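Local coordinates for endo-1,4-beta-xylanase (Pseudoalteromonas haloplanktis, PDB 1H12), which hydrolyses internal beta-1,4 linkages of xylan as a cold-adapted family 8 glycoside hydrolase and probably also cleaves cellulose-type beta-glucans, at residues D115-A123 / M175-L183. Sequence-based numbering, arbitrary orientation. Where two conformers were deposited one is given.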
ATOM      1  N   ASP A 115     -12.423 -17.430  17.926  1.00 15.22           N
ATOM      2  CA  ASP A 115     -13.031 -16.122  17.653  1.00 13.60           C
ATOM      3  C   ASP A 115     -13.386 -16.049  16.163  1.00 13.73           C
ATOM      4  O   ASP A 115     -12.477 -15.995  15.312  1.00 12.49           O
ATOM      5  CB  ASP A 115     -12.061 -15.058  18.042  1.00 14.09           C
ATOM      6  CG  ASP A 115     -12.570 -13.664  17.870  1.00 15.53           C
ATOM      7  OD1 ASP A 115     -13.646 -13.481  17.192  1.00 15.59           O
ATOM      8  OD2 ASP A 115     -11.905 -12.738  18.399  1.00 18.46           O
ATOM      9  N   ALA A 116     -14.674 -16.100  15.838  1.00 13.55           N
ATOM     10  CA  ALA A 116     -15.069 -16.100  14.457  1.00 14.72           C
ATOM     11  C   ALA A 116     -14.526 -14.912  13.691  1.00 12.66           C
ATOM     12  O   ALA A 116     -14.323 -15.003  12.494  1.00 13.60           O
ATOM     13  CB  ALA A 116     -16.625 -16.143  14.323  1.00 16.57           C
ATOM     14  N   LYS A 117     -14.354 -13.814  14.360  1.00 12.56           N
ATOM     15  CA  LYS A 117     -13.855 -12.595  13.684  1.00 12.27           C
ATOM     16  C   LYS A 117     -12.425 -12.700  13.214  1.00 11.82           C
ATOM     17  O   LYS A 117     -11.993 -11.936  12.331  1.00 12.70           O
ATOM     18  CB  LYS A 117     -14.036 -11.382  14.568  1.00 12.95           C
ATOM     19  CG  LYS A 117     -15.505 -10.972  14.742  1.00 16.34           C
ATOM     20  CD  LYS A 117     -15.644  -9.703  15.514  1.00 18.72           C
ATOM     21  CE  LYS A 117     -17.132  -9.188  15.612  1.00 25.65           C
ATOM     22  NZ  LYS A 117     -17.798 -10.022  16.664  1.00 34.50           N
ATOM     23  N   LYS A 118     -11.657 -13.653  13.748  1.00 11.32           N
ATOM     24  CA  LYS A 118     -10.269 -13.878  13.355  1.00 10.71           C
ATOM     25  C   LYS A 118     -10.116 -14.981  12.347  1.00 10.27           C
ATOM     26  O   LYS A 118      -9.007 -15.174  11.799  1.00 10.89           O
ATOM     27  CB  LYS A 118      -9.420 -14.229  14.569  1.00 12.65           C
ATOM     28  CG  LYS A 118      -9.065 -13.001  15.419  1.00 15.13           C
ATOM     29  CD  LYS A 118      -8.370 -13.344  16.661  1.00 16.00           C
ATOM     30  CE  LYS A 118      -7.951 -12.070  17.404  1.00 15.42           C
ATOM     31  NZ  LYS A 118      -7.426 -12.457  18.794  1.00 18.95           N
ATOM     32  N   GLN A 119     -11.154 -15.757  12.086  1.00 10.65           N
ATOM     33  CA  GLN A 119     -11.018 -16.940  11.226  1.00 10.71           C
ATOM     34  C   GLN A 119     -10.576 -16.586   9.838  1.00  9.94           C
ATOM     35  O   GLN A 119     -11.268 -15.860   9.126  1.00 11.02           O
ATOM     36  CB  GLN A 119     -12.342 -17.703  11.180  1.00 11.58           C
ATOM     37  CG  GLN A 119     -12.676 -18.342  12.532  1.00 12.16           C
ATOM     38  CD  GLN A 119     -14.033 -18.994  12.588  1.00 14.51           C
ATOM     39  OE1 GLN A 119     -14.818 -18.850  11.676  1.00 16.51           O
ATOM     40  NE2 GLN A 119     -14.309 -19.703  13.690  1.00 15.92           N
ATOM     41  N   GLY A 120      -9.424 -17.111   9.440  1.00  9.86           N
ATOM     42  CA  GLY A 120      -8.896 -16.879   8.121  1.00 10.27           C
ATOM     43  C   GLY A 120      -8.318 -15.525   7.834  1.00  9.02           C
ATOM     44  O   GLY A 120      -7.868 -15.298   6.719  1.00  9.39           O
ATOM     45  N   VAL A 121      -8.330 -14.601   8.800  1.00  8.96           N
ATOM     46  CA  VAL A 121      -7.638 -13.325   8.609  1.00  8.23           C
ATOM     47  C   VAL A 121      -6.159 -13.504   8.958  1.00  8.33           C
ATOM     48  O   VAL A 121      -5.789 -14.502   9.578  1.00  9.38           O
ATOM     49  CB  VAL A 121      -8.281 -12.146   9.376  1.00  8.98           C
ATOM     50  CG1 VAL A 121      -9.809 -12.151   9.165  1.00 10.81           C
ATOM     51  CG2 VAL A 121      -7.945 -12.114  10.840  1.00  9.47           C
ATOM     52  N   TYR A 122      -5.350 -12.543   8.575  1.00  7.84           N
ATOM     53  CA  TYR A 122      -3.902 -12.667   8.678  1.00  7.38           C
ATOM     54  C   TYR A 122      -3.373 -11.800   9.802  1.00  8.00           C
ATOM     55  O   TYR A 122      -3.530 -10.567   9.808  1.00  8.17           O
ATOM     56  CB  TYR A 122      -3.274 -12.333   7.292  1.00  8.41           C
ATOM     57  CG  TYR A 122      -3.471 -13.462   6.298  1.00  8.02           C
ATOM     58  CD1 TYR A 122      -4.710 -13.833   5.865  1.00  8.26           C
ATOM     59  CD2 TYR A 122      -2.385 -14.221   5.895  1.00  8.10           C
ATOM     60  CE1 TYR A 122      -4.880 -14.960   5.068  1.00  8.99           C
ATOM     61  CE2 TYR A 122      -2.525 -15.310   5.083  1.00  8.75           C
ATOM     62  CZ  TYR A 122      -3.785 -15.721   4.685  1.00  8.80           C
ATOM     63  OH  TYR A 122      -3.912 -16.869   3.960  1.00 10.32           O
ATOM     64  N   ALA A 123      -2.764 -12.454  10.771  1.00  7.92           N
ATOM     65  CA  ALA A 123      -2.220 -11.796  11.969  1.00  8.04           C
ATOM     66  C   ALA A 123      -1.186 -10.753  11.572  1.00  8.16           C
ATOM     67  O   ALA A 123      -0.207 -11.064  10.903  1.00  8.14           O
ATOM     68  CB  ALA A 123      -1.566 -12.864  12.817  1.00  8.48           C
ATOM     69  N   MET A 175      -9.151 -15.385  -0.245  1.00  7.64           N
ATOM     70  CA  MET A 175      -8.799 -14.108   0.366  1.00  7.48           C
ATOM     71  C   MET A 175      -9.896 -13.068   0.170  1.00  7.63           C
ATOM     72  O   MET A 175     -10.254 -12.352   1.111  1.00  8.33           O
ATOM     73  CB  MET A 175      -7.471 -13.611  -0.221  1.00  7.73           C
ATOM     74  CG  MET A 175      -6.864 -12.457   0.534  1.00  8.12           C
ATOM     75  SD  MET A 175      -6.245 -12.862   2.197  1.00  8.47           S
ATOM     76  CE  MET A 175      -4.948 -14.029   1.753  1.00  8.82           C
ATOM     77  N   LEU A 176     -10.457 -12.960  -1.035  1.00  8.32           N
ATOM     78  CA  LEU A 176     -11.563 -12.011  -1.281  1.00  8.45           C
ATOM     79  C   LEU A 176     -12.764 -12.338  -0.390  1.00  8.40           C
ATOM     80  O   LEU A 176     -13.404 -11.434   0.144  1.00  9.13           O
ATOM     81  CB  LEU A 176     -11.969 -12.028  -2.746  1.00  8.20           C
ATOM     82  CG  LEU A 176     -10.973 -11.450  -3.722  1.00  8.89           C
ATOM     83  CD1 LEU A 176     -11.557 -11.562  -5.143  1.00 11.14           C
ATOM     84  CD2 LEU A 176     -10.662  -9.995  -3.431  1.00  9.76           C
ATOM     85  N   ASN A 177     -13.057 -13.635  -0.267  1.00  8.95           N
ATOM     86  CA  ASN A 177     -14.208 -13.977   0.613  0.50  9.21           C
ATOM     87  C   ASN A 177     -13.936 -13.619   2.049  1.00  8.98           C
ATOM     88  O   ASN A 177     -14.832 -13.152   2.750  1.00  9.51           O
ATOM     89  CB  ASN A 177     -14.480 -15.478   0.466  0.50 10.45           C
ATOM     90  CG  ASN A 177     -15.177 -15.812  -0.848  0.50 10.66           C
ATOM     91  OD1 ASN A 177     -15.629 -14.967  -1.552  0.50 15.04           O
ATOM     92  ND2 ASN A 177     -15.131 -17.081  -1.197  0.50 12.84           N
ATOM     93  N   THR A 178     -12.681 -13.812   2.500  1.00  8.63           N
ATOM     94  CA  THR A 178     -12.306 -13.373   3.828  1.00  8.96           C
ATOM     95  C   THR A 178     -12.480 -11.872   4.002  1.00  8.49           C
ATOM     96  O   THR A 178     -12.977 -11.402   5.025  1.00  9.23           O
ATOM     97  CB  THR A 178     -10.890 -13.838   4.146  1.00  9.14           C
ATOM     98  OG1 THR A 178     -10.919 -15.273   4.259  1.00 10.38           O
ATOM     99  CG2 THR A 178     -10.336 -13.216   5.419  1.00 10.18           C
ATOM    100  N   ILE A 179     -12.037 -11.094   3.023  1.00  8.23           N
ATOM    101  CA  ILE A 179     -12.202  -9.642   3.111  1.00  8.10           C
ATOM    102  C   ILE A 179     -13.688  -9.309   3.253  1.00  8.40           C
ATOM    103  O   ILE A 179     -14.087  -8.533   4.126  1.00  8.58           O
ATOM    104  CB  ILE A 179     -11.558  -8.944   1.907  1.00  7.87           C
ATOM    105  CG1 ILE A 179     -10.054  -9.136   1.908  1.00  8.05           C
ATOM    106  CG2 ILE A 179     -11.906  -7.458   1.957  1.00  8.94           C
ATOM    107  CD1 ILE A 179      -9.388  -8.779   0.567  1.00  9.43           C
ATOM    108  N   LYS A 180     -14.508  -9.857   2.357  1.00  8.58           N
ATOM    109  CA  LYS A 180     -15.919  -9.585   2.387  1.00  9.57           C
ATOM    110  C   LYS A 180     -16.575  -9.983   3.703  1.00 10.09           C
ATOM    111  O   LYS A 180     -17.392  -9.229   4.242  1.00 11.18           O
ATOM    112  CB  LYS A 180     -16.578 -10.308   1.196  1.00 11.45           C
ATOM    113  CG  LYS A 180     -18.070 -10.126   1.116  1.00 14.24           C
ATOM    114  CD  LYS A 180     -18.585 -10.750  -0.220  1.00 19.74           C
ATOM    115  CE  LYS A 180     -20.014 -10.599  -0.437  1.00 23.14           C
ATOM    116  NZ  LYS A 180     -20.165 -11.472  -1.706  1.00 28.66           N
ATOM    117  N   ASN A 181     -16.238 -11.158   4.206  1.00  9.14           N
ATOM    118  CA  ASN A 181     -16.925 -11.700   5.364  1.00 10.62           C
ATOM    119  C   ASN A 181     -16.396 -11.226   6.697  1.00 10.14           C
ATOM    120  O   ASN A 181     -17.147 -11.288   7.690  1.00 12.26           O
ATOM    121  CB  ASN A 181     -16.838 -13.223   5.337  1.00 12.38           C
ATOM    122  CG  ASN A 181     -17.610 -13.832   4.236  1.00 16.19           C
ATOM    123  OD1 ASN A 181     -18.577 -13.308   3.787  1.00 21.27           O
ATOM    124  ND2 ASN A 181     -17.162 -15.048   3.829  1.00 20.61           N
ATOM    125  N   LYS A 182     -15.149 -10.816   6.763  1.00  8.97           N
ATOM    126  CA  LYS A 182     -14.509 -10.459   8.000  1.00  9.77           C
ATOM    127  C   LYS A 182     -14.026  -9.034   8.103  1.00  9.25           C
ATOM    128  O   LYS A 182     -13.826  -8.540   9.219  1.00 10.50           O
ATOM    129  CB  LYS A 182     -13.273 -11.381   8.244  1.00 10.10           C
ATOM    130  CG  LYS A 182     -13.565 -12.860   8.190  1.00 11.03           C
ATOM    131  CD  LYS A 182     -14.508 -13.414   9.245  1.00 11.74           C
ATOM    132  CE  LYS A 182     -14.711 -14.895   9.102  1.00 12.91           C
ATOM    133  NZ  LYS A 182     -15.678 -15.408  10.104  1.00 15.09           N
ATOM    134  N   LEU A 183     -13.763  -8.379   6.970  1.00  8.51           N
ATOM    135  CA  LEU A 183     -13.003  -7.130   6.960  1.00  8.60           C
ATOM    136  C   LEU A 183     -13.737  -5.965   6.325  1.00  7.95           C
ATOM    137  O   LEU A 183     -13.113  -4.956   6.026  1.00  8.62           O
ATOM    138  CB  LEU A 183     -11.624  -7.307   6.320  1.00  8.60           C
ATOM    139  CG  LEU A 183     -10.776  -8.483   6.857  1.00  8.59           C
ATOM    140  CD1 LEU A 183      -9.494  -8.565   6.094  1.00  9.91           C
ATOM    141  CD2 LEU A 183     -10.532  -8.323   8.334  1.00 10.28           C
TER
HETATM  142  O   HOH W   1     -14.138 -10.265  11.355  1.00 16.28           O
HETATM  143  O   HOH W   2     -12.220 -16.136   6.530  1.00 13.39           O
HETATM  144  O   HOH W   3      -8.567 -16.665   4.490  1.00 10.38           O
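The loop 115-123 runs alongside the last two turns of helix 168-182, with the CA atoms of Lys-117 and Lys-182 6.1 Å apart and those of Gly-120 and Thr-178 6.5 Å apart. Lys-182 makes the direct polar link: its NZ donates to the carbonyl O of Ala-116 at 2.8 Å, tilted 35° from the carbonyl plane. Gln-119 N reaches the same oxygen from the opposite face, so two donors hold it. A bend at chi2 (-64°) turns the lysine chain toward the loop, bringing CE to 3.6 Å from Gln-119 O, while CB, nearer the backbone, packs on Val-121 CG1. Replacing Lys-182 by an alanine would probably leave Ala-116 O without its donor from the helix and open a gap beside Gln-119 O, with CB still on Val-121.

In the (alpha/alpha)6 barrel of family 8, this contact joins the C-terminal end of helix 168-182 to the connection between helix 93-107 and strand 123-128. The connection folds tightly here, with an Asx turn at Asp-115 followed by a type II beta turn from Lys-118 to Val-121, where Gly-120 takes a positive phi. Three waters bridge the segments: one donates to both Lys-117 O and Lys-182 O, while two others join Thr-178 OG1 to Gln-119 O and to Gly-120 O. With CG2 anti to the backbone N, Thr-178 sets this methyl against Gly-120 O (3.5 Å) and Val-121 CG1.

Deeper in, the chain of Met-175, bent at chi2 and chi3, brings its CE methyl obliquely to Tyr-122 CE1 at 3.4 Å; SD lies 4.5 Å from the ring centroid, a Met-aromatic contact. Trp-100 and Phe-149, from helices 93-107 and 143-160, pack against both side chains.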